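Long-range contact in hypothetical protein PurS (Thermus thermophilus, PDB 2DGB), which is a small alpha/beta protein of the PurS family, whose three-stranded antiparallel sheet packs against a second copy of itself: residues A[2-16]-A[70-84]. Sequence-based numbering, arbitrary orientation.
Sequences PRYQATLLIELKKGI and PVMEVYALEALKELP
Thr-7 O receives Glu-78 N at 2.8 Å and, more weakly, Ala-79 N, because both residues of 73-83 face this single position of strand 3-12: a classic beta bulge. On either side of it the antiparallel ladder runs regularly, from Gln-5 with Lys-81 to Glu-11 with Val-74. Ala-6 CB meets one methyl each of Leu-77 and Leu-80, the CD1 atoms both 3.8 Å away; these leucines, CG anti to the backbone N (Leu-80 chi1 179°), also reach helix 53-67. The Tyr-4 ring meets Glu-82 obliquely, its CE1 3.8 Å from Glu-82 CG, and a water joins Tyr-4 OH to Glu-82 OE1. At the other end, the extended chain of Lys-13 crosses Val-74, Lys-13 CG lying a tight 3.4 Å from Val-74 CG1, and Lys-13 NZ bonds Pro-70 O in the carbonyl plane at 3.0 Å. On the face of Thr-7 and Leu-9, Glu-45 takes hydrogen bonds from Thr-7 OG1 and Gln-5 NE2, while Leu-9 packs on Leu-9 of the second subunit. Strand 3-12 is central between 37-49 and 73-83: the 2-1-3 antiparallel sheet of a beta-alpha-beta-alpha-beta chain, helix-covered on one face and meeting its partner subunit on the other.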
ATOM      1  N   PRO A   2     -14.893 -17.132  10.381  1.00 18.02           N
ATOM      2  CA  PRO A   2     -15.011 -15.762  10.933  1.00 17.79           C
ATOM      3  C   PRO A   2     -14.610 -14.714   9.896  1.00 16.65           C
ATOM      4  O   PRO A   2     -14.440 -15.036   8.725  1.00 16.42           O
ATOM      5  CB  PRO A   2     -14.110 -15.699  12.160  1.00 17.71           C
ATOM      6  CG  PRO A   2     -13.092 -16.774  11.840  1.00 19.63           C
ATOM      7  CD  PRO A   2     -13.882 -17.890  11.138  1.00 18.78           C
ATOM      8  N   ARG A   3     -14.468 -13.463  10.327  1.00 16.50           N
ATOM      9  CA  ARG A   3     -14.098 -12.378   9.421  1.00 18.10           C
ATOM     10  C   ARG A   3     -12.635 -11.963   9.578  1.00 18.69           C
ATOM     11  O   ARG A   3     -12.088 -11.999  10.680  1.00 18.43           O
ATOM     12  CB  ARG A   3     -14.994 -11.158   9.655  1.00 18.60           C
ATOM     13  CG  ARG A   3     -16.430 -11.308   9.191  1.00 19.50           C
ATOM     14  CD  ARG A   3     -17.071  -9.929   9.130  1.00 24.27           C
ATOM     15  NE  ARG A   3     -16.717  -9.183  10.323  1.00 22.69           N
ATOM     16  CZ  ARG A   3     -16.569  -7.867  10.384  1.00 22.90           C
ATOM     17  NH1 ARG A   3     -16.751  -7.116   9.308  1.00 20.49           N
ATOM     18  NH2 ARG A   3     -16.206  -7.311  11.528  1.00 21.36           N
ATOM     19  N   TYR A   4     -12.019 -11.544   8.472  1.00 15.35           N
ATOM     20  CA  TYR A   4     -10.614 -11.132   8.468  1.00 18.11           C
ATOM     21  C   TYR A   4     -10.374  -9.896   7.603  1.00 17.37           C
ATOM     22  O   TYR A   4     -11.163  -9.578   6.716  1.00 18.15           O
ATOM     23  CB  TYR A   4      -9.739 -12.267   7.917  1.00 14.72           C
ATOM     24  CG  TYR A   4      -9.898 -13.585   8.642  1.00 17.47           C
ATOM     25  CD1 TYR A   4      -9.039 -13.941   9.677  1.00 17.56           C
ATOM     26  CD2 TYR A   4     -10.938 -14.457   8.317  1.00 17.24           C
ATOM     27  CE1 TYR A   4      -9.212 -15.136  10.380  1.00 17.44           C
ATOM     28  CE2 TYR A   4     -11.122 -15.646   9.011  1.00 16.93           C
ATOM     29  CZ  TYR A   4     -10.259 -15.979  10.042  1.00 18.13           C
ATOM     30  OH  TYR A   4     -10.460 -17.142  10.750  1.00 16.44           O
ATOM     31  N   GLN A   5      -9.278  -9.201   7.864  1.00 17.29           N
ATOM     32  CA  GLN A   5      -8.931  -8.049   7.056  1.00 18.43           C
ATOM     33  C   GLN A   5      -7.497  -8.257   6.607  1.00 18.22           C
ATOM     34  O   GLN A   5      -6.595  -8.442   7.423  1.00 17.07           O
ATOM     35  CB  GLN A   5      -9.038  -6.735   7.832  1.00 20.29           C
ATOM     36  CG  GLN A   5      -8.747  -5.524   6.941  1.00 20.27           C
ATOM     37  CD  GLN A   5      -8.650  -4.225   7.713  1.00 23.85           C
ATOM     38  OE1 GLN A   5      -9.542  -3.878   8.482  1.00 25.36           O
ATOM     39  NE2 GLN A   5      -7.562  -3.493   7.502  1.00 25.36           N
ATOM     40  N   ALA A   6      -7.301  -8.245   5.297  1.00 18.42           N
ATOM     41  CA  ALA A   6      -5.982  -8.438   4.724  1.00 17.96           C
ATOM     42  C   ALA A   6      -5.490  -7.129   4.131  1.00 17.07           C
ATOM     43  O   ALA A   6      -6.257  -6.399   3.497  1.00 16.96           O
ATOM     44  CB  ALA A   6      -6.039  -9.512   3.643  1.00 16.97           C
ATOM     45  N   THR A   7      -4.221  -6.823   4.372  1.00 14.71           N
ATOM     46  CA  THR A   7      -3.604  -5.623   3.823  1.00 16.07           C
ATOM     47  C   THR A   7      -2.700  -6.112   2.693  1.00 16.97           C
ATOM     48  O   THR A   7      -1.609  -6.639   2.935  1.00 17.96           O
ATOM     49  CB  THR A   7      -2.752  -4.882   4.866  1.00 13.10           C
ATOM     50  OG1 THR A   7      -3.581  -4.482   5.964  1.00 15.63           O
ATOM     51  CG2 THR A   7      -2.128  -3.630   4.244  1.00 14.20           C
ATOM     52  N   LEU A   8      -3.176  -5.954   1.464  1.00 16.45           N
ATOM     53  CA  LEU A   8      -2.440  -6.391   0.284  1.00 16.06           C
ATOM     54  C   LEU A   8      -1.804  -5.249  -0.485  1.00 16.30           C
ATOM     55  O   LEU A   8      -2.474  -4.289  -0.867  1.00 16.65           O
ATOM     56  CB  LEU A   8      -3.364  -7.152  -0.669  1.00 17.27           C
ATOM     57  CG  LEU A   8      -3.661  -8.630  -0.417  1.00 19.33           C
ATOM     58  CD1 LEU A   8      -4.963  -9.006  -1.103  1.00 19.69           C
ATOM     59  CD2 LEU A   8      -2.514  -9.487  -0.934  1.00 18.38           C
ATOM     60  N   LEU A   9      -0.505  -5.366  -0.723  1.00 15.72           N
ATOM     61  CA  LEU A   9       0.209  -4.360  -1.487  1.00 16.37           C
ATOM     62  C   LEU A   9       0.382  -4.922  -2.898  1.00 17.51           C
ATOM     63  O   LEU A   9       0.754  -6.083  -3.064  1.00 16.87           O
ATOM     64  CB  LEU A   9       1.582  -4.094  -0.872  1.00 16.23           C
ATOM     65  CG  LEU A   9       1.617  -3.622   0.581  1.00 17.36           C
ATOM     66  CD1 LEU A   9       3.061  -3.364   0.981  1.00 15.92           C
ATOM     67  CD2 LEU A   9       0.782  -2.353   0.742  1.00 15.65           C
ATOM     68  N   ILE A  10       0.084  -4.110  -3.907  1.00 15.02           N
ATOM     69  CA  ILE A  10       0.249  -4.535  -5.292  1.00 14.93           C
ATOM     70  C   ILE A  10       1.145  -3.486  -5.930  1.00 15.04           C
ATOM     71  O   ILE A  10       0.746  -2.338  -6.139  1.00 12.26           O
ATOM     72  CB  ILE A  10      -1.117  -4.634  -6.020  1.00 15.76           C
ATOM     73  CG1 ILE A  10      -1.971  -5.729  -5.354  1.00 15.76           C
ATOM     74  CG2 ILE A  10      -0.903  -4.964  -7.484  1.00 15.11           C
ATOM     75  CD1 ILE A  10      -3.369  -5.894  -5.944  1.00 16.66           C
ATOM     76  N   GLU A  11       2.378  -3.881  -6.215  1.00 14.49           N
ATOM     77  CA  GLU A  11       3.333  -2.946  -6.774  1.00 15.11           C
ATOM     78  C   GLU A  11       3.918  -3.457  -8.083  1.00 15.50           C
ATOM     79  O   GLU A  11       3.816  -4.641  -8.408  1.00 14.33           O
ATOM     80  CB  GLU A  11       4.446  -2.697  -5.750  1.00 15.82           C
ATOM     81  CG  GLU A  11       3.926  -2.568  -4.312  1.00 17.26           C
ATOM     82  CD  GLU A  11       5.014  -2.234  -3.299  1.00 18.55           C
ATOM     83  OE1 GLU A  11       6.154  -2.714  -3.453  1.00 15.26           O
ATOM     84  OE2 GLU A  11       4.720  -1.496  -2.337  1.00 19.78           O
ATOM     85  N   LEU A  12       4.529  -2.542  -8.821  1.00 15.41           N
ATOM     86  CA  LEU A  12       5.152  -2.848 -10.100  1.00 17.24           C
ATOM     87  C   LEU A  12       6.452  -3.606  -9.879  1.00 17.19           C
ATOM     88  O   LEU A  12       7.175  -3.325  -8.929  1.00 16.25           O
ATOM     89  CB  LEU A  12       5.466  -1.548 -10.835  1.00 18.47           C
ATOM     90  CG  LEU A  12       4.278  -0.614 -11.057  1.00 20.02           C
ATOM     91  CD1 LEU A  12       4.765   0.721 -11.584  1.00 19.36           C
ATOM     92  CD2 LEU A  12       3.308  -1.263 -12.021  1.00 18.65           C
ATOM     93  N   LYS A  13       6.753  -4.564 -10.748  1.00 18.71           N
ATOM     94  CA  LYS A  13       8.002  -5.302 -10.620  1.00 20.56           C
ATOM     95  C   LYS A  13       9.125  -4.323 -10.937  1.00 22.53           C
ATOM     96  O   LYS A  13       8.920  -3.352 -11.676  1.00 19.19           O
ATOM     97  CB  LYS A  13       8.046  -6.472 -11.603  1.00 22.19           C
ATOM     98  CG  LYS A  13       7.130  -7.627 -11.231  1.00 23.86           C
ATOM     99  CD  LYS A  13       7.328  -8.822 -12.158  1.00 25.52           C
ATOM    100  CE  LYS A  13       6.377  -9.960 -11.808  1.00 26.31           C
ATOM    101  NZ  LYS A  13       6.542 -11.128 -12.721  1.00 33.05           N
ATOM    102  N   LYS A  14      10.305  -4.554 -10.374  1.00 24.28           N
ATOM    103  CA  LYS A  14      11.415  -3.656 -10.651  1.00 28.16           C
ATOM    104  C   LYS A  14      11.725  -3.812 -12.135  1.00 27.96           C
ATOM    105  O   LYS A  14      11.637  -4.913 -12.689  1.00 28.60           O
ATOM    106  CB  LYS A  14      12.638  -4.014  -9.804  1.00 30.79           C
ATOM    107  CG  LYS A  14      13.344  -5.293 -10.220  1.00 35.44           C
ATOM    108  CD  LYS A  14      14.663  -5.450  -9.468  1.00 38.19           C
ATOM    109  CE  LYS A  14      15.501  -6.562 -10.072  1.00 39.65           C
ATOM    110  NZ  LYS A  14      15.709  -6.329 -11.534  1.00 42.52           N
ATOM    111  N   GLY A  15      12.076  -2.710 -12.783  1.00 27.80           N
ATOM    112  CA  GLY A  15      12.355  -2.768 -14.206  1.00 27.31           C
ATOM    113  C   GLY A  15      11.196  -2.148 -14.961  1.00 26.78           C
ATOM    114  O   GLY A  15      11.371  -1.621 -16.058  1.00 27.69           O
ATOM    115  N   ILE A  16       9.999  -2.216 -14.380  1.00 25.52           N
ATOM    116  CA  ILE A  16       8.822  -1.620 -15.009  1.00 23.06           C
ATOM    117  C   ILE A  16       8.897  -0.114 -14.773  1.00 23.71           C
ATOM    118  O   ILE A  16       9.175   0.331 -13.663  1.00 22.37           O
ATOM    119  CB  ILE A  16       7.499  -2.151 -14.390  1.00 20.65           C
ATOM    120  CG1 ILE A  16       7.395  -3.669 -14.573  1.00 19.95           C
ATOM    121  CG2 ILE A  16       6.308  -1.464 -15.044  1.00 19.91           C
ATOM    122  CD1 ILE A  16       7.363  -4.133 -16.030  1.00 21.23           C
ATOM    123  N   PRO A  70       0.211 -10.589 -13.485  1.00 23.06           N
ATOM    124  CA  PRO A  70       1.273 -11.594 -13.354  1.00 23.80           C
ATOM    125  C   PRO A  70       2.627 -11.220 -13.949  1.00 23.83           C
ATOM    126  O   PRO A  70       3.672 -11.531 -13.382  1.00 23.41           O
ATOM    127  CB  PRO A  70       0.667 -12.823 -14.027  1.00 24.38           C
ATOM    128  CG  PRO A  70      -0.186 -12.221 -15.094  1.00 25.87           C
ATOM    129  CD  PRO A  70      -0.870 -11.084 -14.358  1.00 25.09           C
ATOM    130  N   VAL A  71       2.613 -10.541 -15.088  1.00 25.25           N
ATOM    131  CA  VAL A  71       3.859 -10.179 -15.736  1.00 24.71           C
ATOM    132  C   VAL A  71       4.468  -8.854 -15.287  1.00 24.67           C
ATOM    133  O   VAL A  71       5.687  -8.701 -15.287  1.00 26.30           O
ATOM    134  CB  VAL A  71       3.679 -10.140 -17.266  1.00 26.85           C
ATOM    135  CG1 VAL A  71       4.984  -9.735 -17.929  1.00 27.33           C
ATOM    136  CG2 VAL A  71       3.225 -11.507 -17.771  1.00 26.08           C
HETATM  137  N   MSE A  72       3.636  -7.909 -14.871  1.00 23.25           N
HETATM  138  CA  MSE A  72       4.150  -6.602 -14.490  1.00 23.96           C
HETATM  139  C   MSE A  72       4.064  -6.162 -13.042  1.00 22.02           C
HETATM  140  O   MSE A  72       4.620  -5.129 -12.686  1.00 22.27           O
HETATM  141  CB  MSE A  72       3.491  -5.543 -15.355  1.00 26.50           C
HETATM  142  CG  MSE A  72       3.889  -5.636 -16.804  1.00 35.97           C
HETATM  143 SE   MSE A  72       2.909  -4.348 -17.812  1.00 49.01          SE
HETATM  144  CE  MSE A  72       3.575  -2.739 -16.969  1.00 41.75           C
ATOM    145  N   GLU A  73       3.369  -6.927 -12.213  1.00 19.13           N
ATOM    146  CA  GLU A  73       3.234  -6.578 -10.811  1.00 18.84           C
ATOM    147  C   GLU A  73       3.515  -7.773  -9.918  1.00 18.80           C
ATOM    148  O   GLU A  73       3.583  -8.911 -10.375  1.00 16.90           O
ATOM    149  CB  GLU A  73       1.815  -6.088 -10.511  1.00 19.03           C
ATOM    150  CG  GLU A  73       1.370  -4.869 -11.285  1.00 18.65           C
ATOM    151  CD  GLU A  73      -0.060  -4.497 -10.970  1.00 17.13           C
ATOM    152  OE1 GLU A  73      -0.942  -5.369 -11.092  1.00 15.73           O
ATOM    153  OE2 GLU A  73      -0.304  -3.338 -10.597  1.00 15.31           O
ATOM    154  N   VAL A  74       3.671  -7.483  -8.634  1.00 18.25           N
ATOM    155  CA  VAL A  74       3.896  -8.495  -7.617  1.00 18.49           C
ATOM    156  C   VAL A  74       3.017  -8.063  -6.451  1.00 20.13           C
ATOM    157  O   VAL A  74       2.799  -6.865  -6.243  1.00 19.04           O
ATOM    158  CB  VAL A  74       5.367  -8.530  -7.146  1.00 19.54           C
ATOM    159  CG1 VAL A  74       6.271  -9.007  -8.281  1.00 21.04           C
ATOM    160  CG2 VAL A  74       5.791  -7.155  -6.668  1.00 18.03           C
ATOM    161  N   TYR A  75       2.487  -9.025  -5.707  1.00 19.76           N
ATOM    162  CA  TYR A  75       1.653  -8.682  -4.565  1.00 21.70           C
ATOM    163  C   TYR A  75       2.354  -9.153  -3.311  1.00 20.85           C
ATOM    164  O   TYR A  75       3.224 -10.022  -3.362  1.00 18.14           O
ATOM    165  CB  TYR A  75       0.270  -9.342  -4.673  1.00 22.40           C
ATOM    166  CG  TYR A  75       0.285 -10.857  -4.618  1.00 24.30           C
ATOM    167  CD1 TYR A  75       0.226 -11.542  -3.401  1.00 26.51           C
ATOM    168  CD2 TYR A  75       0.357 -11.608  -5.788  1.00 26.27           C
ATOM    169  CE1 TYR A  75       0.235 -12.943  -3.356  1.00 26.97           C
ATOM    170  CE2 TYR A  75       0.369 -13.002  -5.756  1.00 28.73           C
ATOM    171  CZ  TYR A  75       0.305 -13.663  -4.545  1.00 28.94           C
ATOM    172  OH  TYR A  75       0.292 -15.046  -4.543  1.00 29.95           O
ATOM    173  N   ALA A  76       1.976  -8.569  -2.184  1.00 20.59           N
ATOM    174  CA  ALA A  76       2.560  -8.946  -0.911  1.00 20.02           C
ATOM    175  C   ALA A  76       1.506  -8.793   0.175  1.00 20.00           C
ATOM    176  O   ALA A  76       0.867  -7.742   0.280  1.00 17.87           O
ATOM    177  CB  ALA A  76       3.761  -8.059  -0.605  1.00 20.77           C
ATOM    178  N   LEU A  77       1.306  -9.845   0.963  1.00 18.38           N
ATOM    179  CA  LEU A  77       0.341  -9.784   2.054  1.00 19.73           C
ATOM    180  C   LEU A  77       1.079  -9.112   3.205  1.00 19.92           C
ATOM    181  O   LEU A  77       1.829  -9.761   3.936  1.00 19.57           O
ATOM    182  CB  LEU A  77      -0.112 -11.194   2.452  1.00 21.16           C
ATOM    183  CG  LEU A  77      -1.184 -11.290   3.546  1.00 22.23           C
ATOM    184  CD1 LEU A  77      -2.367 -10.376   3.215  1.00 17.96           C
ATOM    185  CD2 LEU A  77      -1.637 -12.737   3.680  1.00 20.87           C
ATOM    186  N   GLU A  78       0.878  -7.806   3.341  1.00 17.89           N
ATOM    187  CA  GLU A  78       1.542  -7.016   4.369  1.00 19.67           C
ATOM    188  C   GLU A  78       1.067  -7.316   5.792  1.00 20.43           C
ATOM    189  O   GLU A  78       1.852  -7.251   6.739  1.00 17.43           O
ATOM    190  CB  GLU A  78       1.358  -5.532   4.059  1.00 21.07           C
ATOM    191  CG  GLU A  78       2.088  -4.584   4.991  1.00 28.14           C
ATOM    192  CD  GLU A  78       3.596  -4.748   4.933  1.00 33.66           C
ATOM    193  OE1 GLU A  78       4.109  -5.171   3.872  1.00 37.03           O
ATOM    194  OE2 GLU A  78       4.268  -4.437   5.941  1.00 35.63           O
ATOM    195  N   ALA A  79      -0.218  -7.632   5.940  1.00 19.04           N
ATOM    196  CA  ALA A  79      -0.782  -7.945   7.250  1.00 17.41           C
ATOM    197  C   ALA A  79      -2.092  -8.709   7.096  1.00 18.99           C
ATOM    198  O   ALA A  79      -2.702  -8.702   6.028  1.00 16.59           O
ATOM    199  CB  ALA A  79      -1.018  -6.665   8.044  1.00 18.25           C
ATOM    200  N   LEU A  80      -2.514  -9.368   8.171  1.00 17.48           N
ATOM    201  CA  LEU A  80      -3.752 -10.136   8.177  1.00 19.86           C
ATOM    202  C   LEU A  80      -4.222 -10.278   9.623  1.00 21.26           C
ATOM    203  O   LEU A  80      -3.484 -10.760  10.486  1.00 19.33           O
ATOM    204  CB  LEU A  80      -3.529 -11.524   7.572  1.00 19.01           C
ATOM    205  CG  LEU A  80      -4.747 -12.452   7.534  1.00 21.38           C
ATOM    206  CD1 LEU A  80      -5.753 -11.936   6.517  1.00 20.38           C
ATOM    207  CD2 LEU A  80      -4.313 -13.861   7.180  1.00 20.54           C
ATOM    208  N   LYS A  81      -5.445  -9.844   9.892  1.00 21.51           N
ATOM    209  CA  LYS A  81      -5.973  -9.934  11.242  1.00 24.01           C
ATOM    210  C   LYS A  81      -7.421 -10.368  11.258  1.00 23.39           C
ATOM    211  O   LYS A  81      -8.179 -10.085  10.332  1.00 23.18           O
ATOM    212  CB  LYS A  81      -5.842  -8.587  11.955  1.00 25.83           C
ATOM    213  CG  LYS A  81      -6.418  -7.424  11.185  1.00 29.66           C
ATOM    214  CD  LYS A  81      -6.304  -6.124  11.971  1.00 34.31           C
ATOM    215  CE  LYS A  81      -7.190  -6.148  13.211  1.00 37.26           C
ATOM    216  NZ  LYS A  81      -7.182  -4.848  13.947  1.00 40.27           N
ATOM    217  N   GLU A  82      -7.792 -11.067  12.320  1.00 23.10           N
ATOM    218  CA  GLU A  82      -9.155 -11.525  12.478  1.00 26.17           C
ATOM    219  C   GLU A  82      -9.943 -10.348  13.036  1.00 27.06           C
ATOM    220  O   GLU A  82      -9.421  -9.561  13.827  1.00 27.53           O
ATOM    221  CB  GLU A  82      -9.216 -12.696  13.457  1.00 27.30           C
ATOM    222  CG  GLU A  82     -10.566 -13.383  13.476  1.00 31.76           C
ATOM    223  CD  GLU A  82     -10.652 -14.451  14.539  1.00 33.18           C
ATOM    224  OE1 GLU A  82      -9.676 -15.214  14.697  1.00 33.07           O
ATOM    225  OE2 GLU A  82     -11.701 -14.530  15.209  1.00 36.95           O
ATOM    226  N   LEU A  83     -11.195 -10.225  12.616  1.00 27.65           N
ATOM    227  CA  LEU A  83     -12.040  -9.135  13.072  1.00 27.97           C
ATOM    228  C   LEU A  83     -13.159  -9.698  13.939  1.00 29.35           C
ATOM    229  O   LEU A  83     -13.425 -10.901  13.919  1.00 29.76           O
ATOM    230  CB  LEU A  83     -12.628  -8.395  11.868  1.00 27.06           C
ATOM    231  CG  LEU A  83     -11.607  -7.859  10.859  1.00 27.77           C
ATOM    232  CD1 LEU A  83     -12.329  -7.280   9.650  1.00 27.61           C
ATOM    233  CD2 LEU A  83     -10.737  -6.804  11.521  1.00 28.44           C
ATOM    234  N   PRO A  84     -13.819  -8.839  14.729  1.00 29.11           N
ATOM    235  CA  PRO A  84     -14.909  -9.305  15.589  1.00 30.18           C
ATOM    236  C   PRO A  84     -15.969 -10.091  14.810  1.00 29.79           C
ATOM    237  O   PRO A  84     -16.017  -9.958  13.568  1.00 31.36           O
ATOM    238  CB  PRO A  84     -15.458  -8.005  16.171  1.00 28.95           C
ATOM    239  CG  PRO A  84     -14.218  -7.177  16.310  1.00 30.53           C
ATOM    240  CD  PRO A  84     -13.512  -7.421  14.989  1.00 29.25           C
ATOM    241  OXT PRO A  84     -16.748 -10.822  15.451  1.00 29.45           O
TER
HETATM  242  O   HOH W   1     -15.610 -12.691  12.682  1.00 21.74           O
HETATM  243  O   HOH W   2      -8.955 -17.330  12.895  1.00 35.92           O